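Long-range contacts in putative cytochrome P450 120 (PDB 2VE3), which probably acts as a heme-dependent monooxygenase of the cytochrome P450 family and binds retinoic acid together with its heme: residues A[120-124]-A[154-159]; A[210-215]-A[225-229]; A[298-304]-A[402-406]. All coordinates share one frame; numbering follows the deposited sequence.

Contact 1 (A[120-124]-A[154-159]); sequences YLPKM and VAATLF
The Tyr-120 ring takes Leu-158 over one face: CB of the leucine sits 4.1 Å above the plane of the tyrosine ring, displaced toward its rim. Branch CD2 of Leu-158 also presses on the CD1 side of that ring, 3.6 Å from Tyr-120 CD1. The second ring, Phe-159, meets the same tyrosine at its edge, where Tyr-120 OH lies near the phenyl plane, 4.3 Å from Phe-159 CD1. Leu-158 gives the largest surface to the contact, touched by Tyr-120, Lys-123 and Met-124. With its CG turned away from its own carbonyl carbon (chi1 -69°), it sends CD2 to 3.4 Å from Tyr-120 O, and CE of the bent Lys-123 chain closes on the same methyl. Its other branch, CD1, is met by Met-124 CE at 3.7 Å, the two side chains crossing at about a right angle. Met-124 CG leaves opposite the backbone N (chi1 -174°) and reaches Val-154 CG1 at 3.9 Å. Lys-123 NZ bonds to Ser-119 O and weakly to Tyr-120 O; Thr-157 OG1 bonds to Asp-153 O, with a weak second bond to Ser-165 OG. Replacing Tyr-120 by an alanine removes the ring and its hydroxyl, which would probably open a gap beside Leu-158 CB and CD2 and leave the edge of Phe-159 without that neighbour. Phe-159 also touches the heme, and its ring meets that of Phe-396 with the planes at about 45°. Met-124 and Val-154 rest on helix 394-411 through Leu-399 and Glu-400. This is the packing of the start of helix D (121-137) and the residue before it on the end of helix E (143-159) in the P450 fold, with Phe-159 lining the heme pocket.

Contact 2 (A[210-215]-A[225-229]); sequences IIKARQ and LGILL
Helices G and H of the P450 fold, here 192-215 and 224-230, meet through Ile-211 and Arg-214 on one side and Leu-225, Gly-226 and Leu-229 on the other. The short segments cross at -71°, their axes 11.0 Å apart at the closest. Leu-225 spreads its two methyls between neighbouring isoleucines: CD1 faces Ile-211 CG1 at 3.6 Å, and CD2 faces Ile-210 CG2 at 3.9 Å. One turn later Leu-229 does the same with its own pair, setting CD1 against Ile-211 CG2 at 4.0 Å and CD2 against Arg-214 CG at 3.4 Å, although the conformation of this leucine is unusual and may not be well determined. Gln-215 grazes Leu-229 with its CG. The Arg-214 chain is curved, with bends at chi2 (75°) and chi3 that carry the guanidinium beside the backbone of the shorter helix, NH1 being 3.7 Å from Gly-226 CA. The glycine has no side chain to obstruct this approach. The charge itself is answered by Asp-223, whose OD2 forms a salt bridge with Arg-214 NH2, while its OD1 accepts from Gly-226 N; one carboxylate thus ties the arginine to the start of helix 224-230. Long helix 241-272 covers the apolar side, where Ile-211 and Leu-225 both rest on Ile-248 and Leu-229 on Leu-244. Leu-228 turns instead to helix 98-109, against Ile-107 and Leu-108, while Ile-210 meets Met-160 in the loop after helix 143-159.

Contact 3 (A[298-304]-A[402-406]); sequences LKKMPYL and KLFAT
Lys-402 makes the one hydrogen bond across this contact, its NZ reaching Leu-298 O at 2.7 Å. The bond meets the carbonyl at a C=O...N angle of 144°, with the nitrogen tilted 33° from the carbonyl plane. Bends at chi3 (-87°) and chi4 bring NZ to this oxygen. NZ also has an ionic partner, a salt bridge to Asp-305 just beyond Leu-304. A second polar link stays within helix 394-411: Thr-406 OG1 donates to Lys-402 O at 2.9 Å from above the carbonyl plane, and Thr-406 N reaches that oxygen from the opposite face. The extended Met-301 chain lays its sulfur, SD, 3.3 Å from Thr-406 OG1, the two side chains crossing obliquely, with Met-301 CE also near the hydroxyl oxygen. The remaining pairs are apolar. Leu-304 packs on one face of helix 394-411, CD2 lying 3.5 Å from the aliphatic Lys-402 CG and also nearing Thr-406 OG1, and CD1 3.8 Å from Ala-405 CB. Leu-298 CB rests on Lys-402 CD and its CD2 looks toward Leu-403 CA and the threonine hydroxyl. The contact joins the turn before helix K (302-314), and the first residues of that helix, to helix L (394-411) of the P450 fold. Lys-402 is used along its whole length, its methylenes as an apolar spacer among leucines and its ammonium as donor at the far end. Two grips, on a backbone carbonyl and a carboxylate, fix that end between the turn at 298-301 and helix 302-314; the nearby Asp-305 would be expected to favour the charged form of the lysine.

How the contacts relate
The three contacts follow one another along the chain, each closing before the next opens. Contact 1 lies in the middle, its centre about 16 Å from that of contact 2 and about 18 Å from that of contact 3. It meets contact 2 through Phe-159 O and Leu-225 N, 3.0 Å apart and probably hydrogen-bonded, and contact 3 through packing, Leu-121 CD2 lying 3.4 Å from Leu-403 CD2. Contacts 2 and 3 do not touch, their centres being about 32 Å apart. In space, the order runs from helices 192-215 and 224-230 through 121-137 and 143-159 to helix 394-411 and the turn before and start of helix 302-314. Contact 1 touches the heme through Phe-159; contacts 2 and 3 are structural packing.

Contact 1 (A[120-124]-A[154-159])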
ATOM      1  N   TYR A 120      18.109  -2.733  -8.109  1.00 38.69           N
ATOM      2  CA  TYR A 120      16.816  -3.191  -8.646  1.00 38.19           C
ATOM      3  C   TYR A 120      16.477  -2.549  -9.998  1.00 37.41           C
ATOM      4  O   TYR A 120      15.727  -3.117 -10.795  1.00 37.21           O
ATOM      5  CB  TYR A 120      15.680  -2.911  -7.656  1.00 38.66           C
ATOM      6  CG  TYR A 120      15.569  -3.856  -6.470  1.00 39.65           C
ATOM      7  CD1 TYR A 120      16.043  -5.168  -6.536  1.00 40.76           C
ATOM      8  CD2 TYR A 120      14.936  -3.447  -5.291  1.00 40.53           C
ATOM      9  CE1 TYR A 120      15.918  -6.044  -5.445  1.00 41.69           C
ATOM     10  CE2 TYR A 120      14.800  -4.310  -4.198  1.00 40.31           C
ATOM     11  CZ  TYR A 120      15.295  -5.605  -4.280  1.00 40.87           C
ATOM     12  OH  TYR A 120      15.164  -6.465  -3.210  1.00 40.24           O
ATOM     13  N   LEU A 121      17.041  -1.374 -10.251  1.00 36.68           N
ATOM     14  CA  LEU A 121      16.647  -0.534 -11.394  1.00 36.36           C
ATOM     15  C   LEU A 121      16.616  -1.152 -12.801  1.00 35.67           C
ATOM     16  O   LEU A 121      15.579  -1.059 -13.470  1.00 35.54           O
ATOM     17  CB  LEU A 121      17.455   0.761 -11.425  1.00 36.69           C
ATOM     18  CG  LEU A 121      16.935   1.859 -10.516  1.00 37.30           C
ATOM     19  CD1 LEU A 121      17.491   3.170 -11.002  1.00 37.79           C
ATOM     20  CD2 LEU A 121      15.418   1.866 -10.578  1.00 38.48           C
ATOM     21  N   PRO A 122      17.746  -1.753 -13.259  1.00 34.96           N
ATOM     22  CA  PRO A 122      17.810  -2.308 -14.617  1.00 34.29           C
ATOM     23  C   PRO A 122      16.648  -3.259 -14.965  1.00 33.68           C
ATOM     24  O   PRO A 122      16.031  -3.099 -16.020  1.00 33.66           O
ATOM     25  CB  PRO A 122      19.148  -3.061 -14.623  1.00 34.26           C
ATOM     26  CG  PRO A 122      19.974  -2.350 -13.618  1.00 34.54           C
ATOM     27  CD  PRO A 122      19.026  -1.938 -12.541  1.00 34.74           C
ATOM     28  N   LYS A 123      16.353  -4.222 -14.088  1.00 32.71           N
ATOM     29  CA  LYS A 123      15.251  -5.163 -14.323  1.00 32.02           C
ATOM     30  C   LYS A 123      13.913  -4.460 -14.235  1.00 31.30           C
ATOM     31  O   LYS A 123      12.993  -4.783 -14.991  1.00 30.71           O
ATOM     32  CB  LYS A 123      15.253  -6.340 -13.331  1.00 32.16           C
ATOM     33  CG  LYS A 123      16.313  -7.427 -13.549  1.00 32.24           C
ATOM     34  CD  LYS A 123      17.646  -6.975 -12.976  1.00 32.84           C
ATOM     35  CE  LYS A 123      17.458  -6.347 -11.597  1.00 32.17           C
ATOM     36  NZ  LYS A 123      18.287  -5.136 -11.430  1.00 31.41           N
ATOM     37  N   MET A 124      13.806  -3.516 -13.299  1.00 30.95           N
ATOM     38  CA  MET A 124      12.569  -2.756 -13.117  1.00 31.30           C
ATOM     39  C   MET A 124      12.259  -1.904 -14.336  1.00 30.10           C
ATOM     40  O   MET A 124      11.140  -1.900 -14.808  1.00 29.81           O
ATOM     41  CB  MET A 124      12.605  -1.871 -11.868  1.00 31.23           C
ATOM     42  CG  MET A 124      11.257  -1.185 -11.610  1.00 31.84           C
ATOM     43  SD  MET A 124      11.275   0.055 -10.312  1.00 33.57           S
ATOM     44  CE  MET A 124      11.592  -0.952  -8.864  1.00 32.35           C
ATOM     45  N   VAL A 154       6.894  -6.872 -11.729  1.00 23.10           N
ATOM     46  CA  VAL A 154       8.051  -6.219 -11.110  1.00 22.79           C
ATOM     47  C   VAL A 154       8.348  -6.870  -9.751  1.00 23.49           C
ATOM     48  O   VAL A 154       9.504  -7.176  -9.438  1.00 23.80           O
ATOM     49  CB  VAL A 154       7.835  -4.690 -10.962  1.00 22.72           C
ATOM     50  CG1 VAL A 154       8.952  -4.036 -10.185  1.00 21.76           C
ATOM     51  CG2 VAL A 154       7.735  -4.024 -12.327  1.00 22.00           C
ATOM     52  N   ALA A 155       7.290  -7.090  -8.969  1.00 22.98           N
ATOM     53  CA  ALA A 155       7.414  -7.597  -7.626  1.00 23.43           C
ATOM     54  C   ALA A 155       7.905  -9.041  -7.654  1.00 23.88           C
ATOM     55  O   ALA A 155       8.851  -9.377  -6.940  1.00 24.14           O
ATOM     56  CB  ALA A 155       6.101  -7.472  -6.876  1.00 22.43           C
ATOM     57  N   ALA A 156       7.286  -9.878  -8.490  1.00 24.29           N
ATOM     58  CA  ALA A 156       7.708 -11.284  -8.607  1.00 25.18           C
ATOM     59  C   ALA A 156       9.161 -11.350  -9.062  1.00 25.78           C
ATOM     60  O   ALA A 156       9.967 -12.081  -8.489  1.00 26.34           O
ATOM     61  CB  ALA A 156       6.799 -12.052  -9.550  1.00 24.47           C
ATOM     62  N   THR A 157       9.492 -10.539 -10.063  1.00 26.36           N
ATOM     63  CA  THR A 157      10.846 -10.476 -10.620  1.00 27.43           C
ATOM     64  C   THR A 157      11.914 -10.054  -9.615  1.00 27.82           C
ATOM     65  O   THR A 157      12.905 -10.762  -9.441  1.00 28.32           O
ATOM     66  CB  THR A 157      10.900  -9.562 -11.867  1.00 27.02           C
ATOM     67  OG1 THR A 157      10.060 -10.120 -12.879  1.00 26.52           O
ATOM     68  CG2 THR A 157      12.331  -9.416 -12.421  1.00 27.81           C
ATOM     69  N   LEU A 158      11.712  -8.913  -8.963  1.00 28.30           N
ATOM     70  CA  LEU A 158      12.743  -8.342  -8.094  1.00 28.83           C
ATOM     71  C   LEU A 158      12.869  -9.021  -6.727  1.00 29.52           C
ATOM     72  O   LEU A 158      13.943  -8.981  -6.115  1.00 29.19           O
ATOM     73  CB  LEU A 158      12.539  -6.831  -7.919  1.00 28.65           C
ATOM     74  CG  LEU A 158      12.785  -5.941  -9.145  1.00 28.65           C
ATOM     75  CD1 LEU A 158      12.327  -4.545  -8.826  1.00 29.17           C
ATOM     76  CD2 LEU A 158      14.265  -5.929  -9.567  1.00 28.20           C
ATOM     77  N   PHE A 159      11.785  -9.641  -6.254  1.00 30.21           N
ATOM     78  CA  PHE A 159      11.793 -10.295  -4.941  1.00 31.20           C
ATOM     79  C   PHE A 159      12.131 -11.787  -5.001  1.00 32.40           C
ATOM     80  O   PHE A 159      12.631 -12.349  -4.032  1.00 32.32           O
ATOM     81  CB  PHE A 159      10.469 -10.085  -4.185  1.00 30.21           C
ATOM     82  CG  PHE A 159      10.118  -8.638  -3.936  1.00 29.03           C
ATOM     83  CD1 PHE A 159      11.104  -7.656  -3.867  1.00 27.51           C
ATOM     84  CD2 PHE A 159       8.790  -8.260  -3.753  1.00 27.88           C
ATOM     85  CE1 PHE A 159      10.773  -6.331  -3.631  1.00 27.60           C
ATOM     86  CE2 PHE A 159       8.453  -6.933  -3.518  1.00 27.52           C
ATOM     87  CZ  PHE A 159       9.444  -5.965  -3.458  1.00 27.21           C
TER

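Contact 2 (A[210-215]-A[225-229])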
ATOM      1  N   ILE A 210       9.673 -22.953  -5.066  1.00 34.59           N
ATOM      2  CA  ILE A 210      10.599 -21.891  -5.455  1.00 34.61           C
ATOM      3  C   ILE A 210      11.744 -21.760  -4.452  1.00 35.25           C
ATOM      4  O   ILE A 210      12.892 -21.575  -4.857  1.00 35.54           O
ATOM      5  CB  ILE A 210       9.879 -20.529  -5.612  1.00 34.37           C
ATOM      6  CG1 ILE A 210       9.007 -20.511  -6.868  1.00 33.53           C
ATOM      7  CG2 ILE A 210      10.878 -19.383  -5.684  1.00 34.41           C
ATOM      8  CD1 ILE A 210       7.931 -19.470  -6.831  1.00 29.95           C
ATOM      9  N   ILE A 211      11.432 -21.852  -3.158  1.00 35.83           N
ATOM     10  CA  ILE A 211      12.450 -21.758  -2.084  1.00 36.59           C
ATOM     11  C   ILE A 211      13.434 -22.947  -2.079  1.00 37.30           C
ATOM     12  O   ILE A 211      14.645 -22.746  -1.962  1.00 37.57           O
ATOM     13  CB  ILE A 211      11.796 -21.557  -0.677  1.00 36.39           C
ATOM     14  CG1 ILE A 211      11.245 -20.135  -0.538  1.00 36.23           C
ATOM     15  CG2 ILE A 211      12.784 -21.830   0.457  1.00 35.85           C
ATOM     16  CD1 ILE A 211      10.212 -19.971   0.573  1.00 36.27           C
ATOM     17  N   LYS A 212      12.914 -24.169  -2.201  1.00 38.23           N
ATOM     18  CA  LYS A 212      13.751 -25.383  -2.283  1.00 39.47           C
ATOM     19  C   LYS A 212      14.690 -25.399  -3.496  1.00 40.09           C
ATOM     20  O   LYS A 212      15.767 -25.993  -3.454  1.00 40.75           O
ATOM     21  CB  LYS A 212      12.881 -26.644  -2.282  1.00 39.40           C
ATOM     22  CG  LYS A 212      12.044 -26.843  -1.011  1.00 39.98           C
ATOM     23  CD  LYS A 212      12.870 -27.412   0.143  1.00 41.28           C
ATOM     24  CE  LYS A 212      11.993 -27.860   1.298  1.00 40.86           C
ATOM     25  NZ  LYS A 212      10.879 -28.731   0.819  1.00 41.85           N
ATOM     26  N   ALA A 213      14.275 -24.750  -4.576  1.00 40.74           N
ATOM     27  CA  ALA A 213      15.128 -24.581  -5.739  1.00 41.39           C
ATOM     28  C   ALA A 213      16.306 -23.652  -5.431  1.00 41.98           C
ATOM     29  O   ALA A 213      17.458 -23.976  -5.743  1.00 41.79           O
ATOM     30  CB  ALA A 213      14.317 -24.062  -6.914  1.00 41.51           C
ATOM     31  N   ARG A 214      16.012 -22.512  -4.798  1.00 42.48           N
ATOM     32  CA  ARG A 214      17.016 -21.485  -4.495  1.00 43.11           C
ATOM     33  C   ARG A 214      18.062 -21.948  -3.470  1.00 43.42           C
ATOM     34  O   ARG A 214      19.204 -21.472  -3.481  1.00 43.40           O
ATOM     35  CB  ARG A 214      16.324 -20.185  -4.044  1.00 43.15           C
ATOM     36  CG  ARG A 214      17.241 -19.104  -3.452  1.00 43.76           C
ATOM     37  CD  ARG A 214      18.053 -18.383  -4.512  1.00 44.92           C
ATOM     38  NE  ARG A 214      17.189 -17.528  -5.315  1.00 47.05           N
ATOM     39  CZ  ARG A 214      17.211 -16.196  -5.312  1.00 47.17           C
ATOM     40  NH1 ARG A 214      18.080 -15.528  -4.562  1.00 46.46           N
ATOM     41  NH2 ARG A 214      16.364 -15.534  -6.087  1.00 47.74           N
ATOM     42  N   GLN A 215      17.664 -22.874  -2.596  1.00 44.05           N
ATOM     43  CA  GLN A 215      18.544 -23.414  -1.550  1.00 44.71           C
ATOM     44  C   GLN A 215      19.589 -24.393  -2.079  1.00 45.33           C
ATOM     45  O   GLN A 215      20.629 -24.586  -1.459  1.00 45.55           O
ATOM     46  CB  GLN A 215      17.726 -24.093  -0.447  1.00 44.62           C
ATOM     47  CG  GLN A 215      17.025 -23.120   0.489  1.00 44.02           C
ATOM     48  CD  GLN A 215      15.955 -23.773   1.336  1.00 43.13           C
ATOM     49  OE1 GLN A 215      15.737 -23.379   2.480  1.00 43.73           O
ATOM     50  NE2 GLN A 215      15.275 -24.767   0.782  1.00 42.30           N
ATOM     51  N   LEU A 225      14.148 -12.700  -1.515  1.00 32.60           N
ATOM     52  CA  LEU A 225      14.151 -14.122  -1.131  1.00 32.48           C
ATOM     53  C   LEU A 225      15.535 -14.610  -0.673  1.00 31.86           C
ATOM     54  O   LEU A 225      15.654 -15.309   0.336  1.00 31.32           O
ATOM     55  CB  LEU A 225      13.615 -14.997  -2.279  1.00 32.74           C
ATOM     56  CG  LEU A 225      13.492 -16.507  -2.025  1.00 33.17           C
ATOM     57  CD1 LEU A 225      12.592 -16.830  -0.819  1.00 33.97           C
ATOM     58  CD2 LEU A 225      13.017 -17.256  -3.268  1.00 32.85           C
ATOM     59  N   GLY A 226      16.566 -14.227  -1.422  1.00 31.37           N
ATOM     60  CA  GLY A 226      17.960 -14.483  -1.048  1.00 31.09           C
ATOM     61  C   GLY A 226      18.336 -13.863   0.282  1.00 30.62           C
ATOM     62  O   GLY A 226      18.946 -14.520   1.121  1.00 30.70           O
ATOM     63  N   ILE A 227      17.940 -12.608   0.484  1.00 30.20           N
ATOM     64  CA  ILE A 227      18.097 -11.941   1.780  1.00 29.68           C
ATOM     65  C   ILE A 227      17.458 -12.712   2.949  1.00 29.33           C
ATOM     66  O   ILE A 227      18.091 -12.883   3.993  1.00 29.55           O
ATOM     67  CB  ILE A 227      17.671 -10.434   1.735  1.00 29.67           C
ATOM     68  CG1 ILE A 227      18.691  -9.638   0.918  1.00 29.31           C
ATOM     69  CG2 ILE A 227      17.618  -9.826   3.139  1.00 29.60           C
ATOM     70  CD1 ILE A 227      18.370  -8.179   0.721  1.00 29.74           C
ATOM     71  N   LEU A 228      16.234 -13.203   2.768  1.00 28.74           N
ATOM     72  CA  LEU A 228      15.549 -13.957   3.822  1.00 27.97           C
ATOM     73  C   LEU A 228      16.185 -15.317   4.090  1.00 27.55           C
ATOM     74  O   LEU A 228      16.228 -15.782   5.227  1.00 27.51           O
ATOM     75  CB  LEU A 228      14.062 -14.139   3.495  1.00 28.03           C
ATOM     76  CG  LEU A 228      13.190 -12.882   3.386  1.00 27.43           C
ATOM     77  CD1 LEU A 228      11.739 -13.250   2.999  1.00 26.00           C
ATOM     78  CD2 LEU A 228      13.254 -12.103   4.690  1.00 26.61           C
ATOM     79  N   LEU A 229      16.669 -15.960   3.040  1.00 27.44           N
ATOM     80  CA  LEU A 229      17.357 -17.241   3.186  1.00 27.26           C
ATOM     81  C   LEU A 229      18.644 -17.076   3.974  1.00 27.24           C
ATOM     82  O   LEU A 229      19.004 -17.946   4.759  1.00 27.50           O
ATOM     83  CB  LEU A 229      17.634 -17.859   1.821  1.00 27.10           C
ATOM     84  CG  LEU A 229      16.680 -18.880   1.181  1.00 27.14           C
ATOM     85  CD1 LEU A 229      15.371 -19.090   1.905  1.00 28.59           C
ATOM     86  CD2 LEU A 229      16.408 -18.467  -0.238  1.00 28.40           C
TER

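Contact 3 (A[298-304]-A[402-406])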
ATOM      1  N   LEU A 298      17.258   9.678 -11.192  1.00 32.40           N
ATOM      2  CA  LEU A 298      15.970   9.788 -10.496  1.00 31.39           C
ATOM      3  C   LEU A 298      16.044  10.605  -9.200  1.00 30.69           C
ATOM      4  O   LEU A 298      15.023  11.085  -8.702  1.00 30.09           O
ATOM      5  CB  LEU A 298      15.421   8.393 -10.185  1.00 31.09           C
ATOM      6  CG  LEU A 298      15.135   7.430 -11.340  1.00 31.13           C
ATOM      7  CD1 LEU A 298      14.952   6.013 -10.813  1.00 30.09           C
ATOM      8  CD2 LEU A 298      13.928   7.867 -12.172  1.00 30.75           C
ATOM      9  N   LYS A 299      17.253  10.744  -8.648  1.00 30.30           N
ATOM     10  CA  LYS A 299      17.479  11.589  -7.464  1.00 29.59           C
ATOM     11  C   LYS A 299      17.615  13.071  -7.813  1.00 29.09           C
ATOM     12  O   LYS A 299      17.806  13.906  -6.929  1.00 29.05           O
ATOM     13  CB  LYS A 299      18.709  11.122  -6.684  1.00 29.50           C
ATOM     14  CG  LYS A 299      18.456   9.939  -5.778  1.00 29.24           C
ATOM     15  CD  LYS A 299      19.753   9.219  -5.484  1.00 29.63           C
ATOM     16  CE  LYS A 299      19.548   8.015  -4.569  1.00 31.55           C
ATOM     17  NZ  LYS A 299      18.739   6.954  -5.215  1.00 32.65           N
ATOM     18  N   LYS A 300      17.524  13.384  -9.102  1.00 28.72           N
ATOM     19  CA  LYS A 300      17.535  14.765  -9.589  1.00 28.33           C
ATOM     20  C   LYS A 300      16.131  15.230 -10.013  1.00 27.38           C
ATOM     21  O   LYS A 300      15.971  16.014 -10.960  1.00 27.39           O
ATOM     22  CB  LYS A 300      18.505  14.901 -10.771  1.00 28.69           C
ATOM     23  CG  LYS A 300      19.983  14.676 -10.447  1.00 30.29           C
ATOM     24  CD  LYS A 300      20.852  15.421 -11.464  1.00 33.55           C
ATOM     25  CE  LYS A 300      22.344  15.121 -11.303  1.00 34.62           C
ATOM     26  NZ  LYS A 300      22.759  13.916 -12.093  1.00 34.95           N
ATOM     27  N   MET A 301      15.109  14.759  -9.311  1.00 25.94           N
ATOM     28  CA  MET A 301      13.735  15.085  -9.692  1.00 24.38           C
ATOM     29  C   MET A 301      12.929  15.631  -8.518  1.00 23.51           C
ATOM     30  O   MET A 301      11.973  14.983  -8.083  1.00 24.24           O
ATOM     31  CB  MET A 301      13.043  13.849 -10.298  1.00 24.48           C
ATOM     32  CG  MET A 301      13.598  13.407 -11.642  1.00 22.64           C
ATOM     33  SD  MET A 301      13.165  11.700 -12.087  1.00 23.80           S
ATOM     34  CE  MET A 301      14.087  11.561 -13.613  1.00 22.58           C
ATOM     35  N   PRO A 302      13.311  16.817  -7.992  1.00 22.52           N
ATOM     36  CA  PRO A 302      12.608  17.446  -6.869  1.00 22.05           C
ATOM     37  C   PRO A 302      11.132  17.794  -7.130  1.00 21.79           C
ATOM     38  O   PRO A 302      10.311  17.682  -6.214  1.00 21.22           O
ATOM     39  CB  PRO A 302      13.410  18.740  -6.629  1.00 22.17           C
ATOM     40  CG  PRO A 302      14.085  19.020  -7.931  1.00 21.73           C
ATOM     41  CD  PRO A 302      14.461  17.640  -8.417  1.00 22.66           C
ATOM     42  N   TYR A 303      10.799  18.252  -8.335  1.00 20.54           N
ATOM     43  CA  TYR A 303       9.407  18.566  -8.624  1.00 20.78           C
ATOM     44  C   TYR A 303       8.547  17.296  -8.735  1.00 20.88           C
ATOM     45  O   TYR A 303       7.431  17.275  -8.240  1.00 20.97           O
ATOM     46  CB  TYR A 303       9.260  19.417  -9.890  1.00 20.73           C
ATOM     47  CG  TYR A 303       7.817  19.748 -10.163  1.00 20.64           C
ATOM     48  CD1 TYR A 303       7.137  20.661  -9.366  1.00 17.62           C
ATOM     49  CD2 TYR A 303       7.114  19.106 -11.196  1.00 19.55           C
ATOM     50  CE1 TYR A 303       5.814  20.956  -9.597  1.00 18.80           C
ATOM     51  CE2 TYR A 303       5.775  19.382 -11.423  1.00 19.83           C
ATOM     52  CZ  TYR A 303       5.140  20.309 -10.627  1.00 19.72           C
ATOM     53  OH  TYR A 303       3.833  20.600 -10.852  1.00 21.36           O
ATOM     54  N   LEU A 304       9.070  16.250  -9.381  1.00 20.83           N
ATOM     55  CA  LEU A 304       8.362  14.967  -9.456  1.00 20.25           C
ATOM     56  C   LEU A 304       8.150  14.419  -8.043  1.00 19.99           C
ATOM     57  O   LEU A 304       7.061  13.930  -7.719  1.00 18.93           O
ATOM     58  CB  LEU A 304       9.105  13.955 -10.340  1.00 20.21           C
ATOM     59  CG  LEU A 304       8.529  12.538 -10.443  1.00 19.94           C
ATOM     60  CD1 LEU A 304       7.090  12.542 -10.987  1.00 18.74           C
ATOM     61  CD2 LEU A 304       9.392  11.628 -11.290  1.00 20.58           C
ATOM     62  N   LYS A 402       8.603   6.604  -9.155  1.00 21.26           N
ATOM     63  CA  LYS A 402       9.437   7.607  -9.824  1.00 21.35           C
ATOM     64  C   LYS A 402       9.890   7.129 -11.193  1.00 21.24           C
ATOM     65  O   LYS A 402       9.731   7.837 -12.166  1.00 21.43           O
ATOM     66  CB  LYS A 402      10.634   7.991  -8.963  1.00 21.34           C
ATOM     67  CG  LYS A 402      10.896   9.476  -8.939  1.00 22.86           C
ATOM     68  CD  LYS A 402      12.288   9.818  -8.443  1.00 23.33           C
ATOM     69  CE  LYS A 402      12.351   9.928  -6.940  1.00 24.59           C
ATOM     70  NZ  LYS A 402      13.359  10.960  -6.519  1.00 23.06           N
ATOM     71  N   LEU A 403      10.430   5.918 -11.274  1.00 21.78           N
ATOM     72  CA  LEU A 403      10.795   5.330 -12.575  1.00 21.79           C
ATOM     73  C   LEU A 403       9.626   5.295 -13.557  1.00 21.45           C
ATOM     74  O   LEU A 403       9.780   5.722 -14.694  1.00 21.58           O
ATOM     75  CB  LEU A 403      11.399   3.929 -12.400  1.00 21.82           C
ATOM     76  CG  LEU A 403      12.056   3.133 -13.544  1.00 22.20           C
ATOM     77  CD1 LEU A 403      12.884   3.965 -14.516  1.00 22.70           C
ATOM     78  CD2 LEU A 403      12.930   2.064 -12.946  1.00 21.78           C
ATOM     79  N   PHE A 404       8.470   4.798 -13.113  1.00 21.32           N
ATOM     80  CA  PHE A 404       7.288   4.693 -13.982  1.00 21.66           C
ATOM     81  C   PHE A 404       6.816   6.067 -14.461  1.00 21.60           C
ATOM     82  O   PHE A 404       6.522   6.258 -15.634  1.00 21.91           O
ATOM     83  CB  PHE A 404       6.130   3.994 -13.261  1.00 21.33           C
ATOM     84  CG  PHE A 404       4.872   3.929 -14.070  1.00 20.66           C
ATOM     85  CD1 PHE A 404       4.652   2.876 -14.946  1.00 22.91           C
ATOM     86  CD2 PHE A 404       3.908   4.921 -13.964  1.00 20.38           C
ATOM     87  CE1 PHE A 404       3.478   2.807 -15.706  1.00 22.06           C
ATOM     88  CE2 PHE A 404       2.732   4.866 -14.714  1.00 21.09           C
ATOM     89  CZ  PHE A 404       2.515   3.803 -15.584  1.00 21.27           C
ATOM     90  N   ALA A 405       6.721   7.000 -13.522  1.00 21.49           N
ATOM     91  CA  ALA A 405       6.320   8.359 -13.805  1.00 21.83           C
ATOM     92  C   ALA A 405       7.244   8.939 -14.876  1.00 22.08           C
ATOM     93  O   ALA A 405       6.772   9.578 -15.828  1.00 22.21           O
ATOM     94  CB  ALA A 405       6.385   9.190 -12.537  1.00 20.89           C
ATOM     95  N   THR A 406       8.539   8.669 -14.721  1.00 21.74           N
ATOM     96  CA  THR A 406       9.575   9.201 -15.593  1.00 22.44           C
ATOM     97  C   THR A 406       9.476   8.633 -17.002  1.00 22.78           C
ATOM     98  O   THR A 406       9.390   9.377 -17.966  1.00 23.33           O
ATOM     99  CB  THR A 406      10.998   8.988 -14.983  1.00 22.48           C
ATOM    100  OG1 THR A 406      11.146   9.798 -13.811  1.00 20.45           O
ATOM    101  CG2 THR A 406      12.095   9.357 -15.982  1.00 22.92           C
TER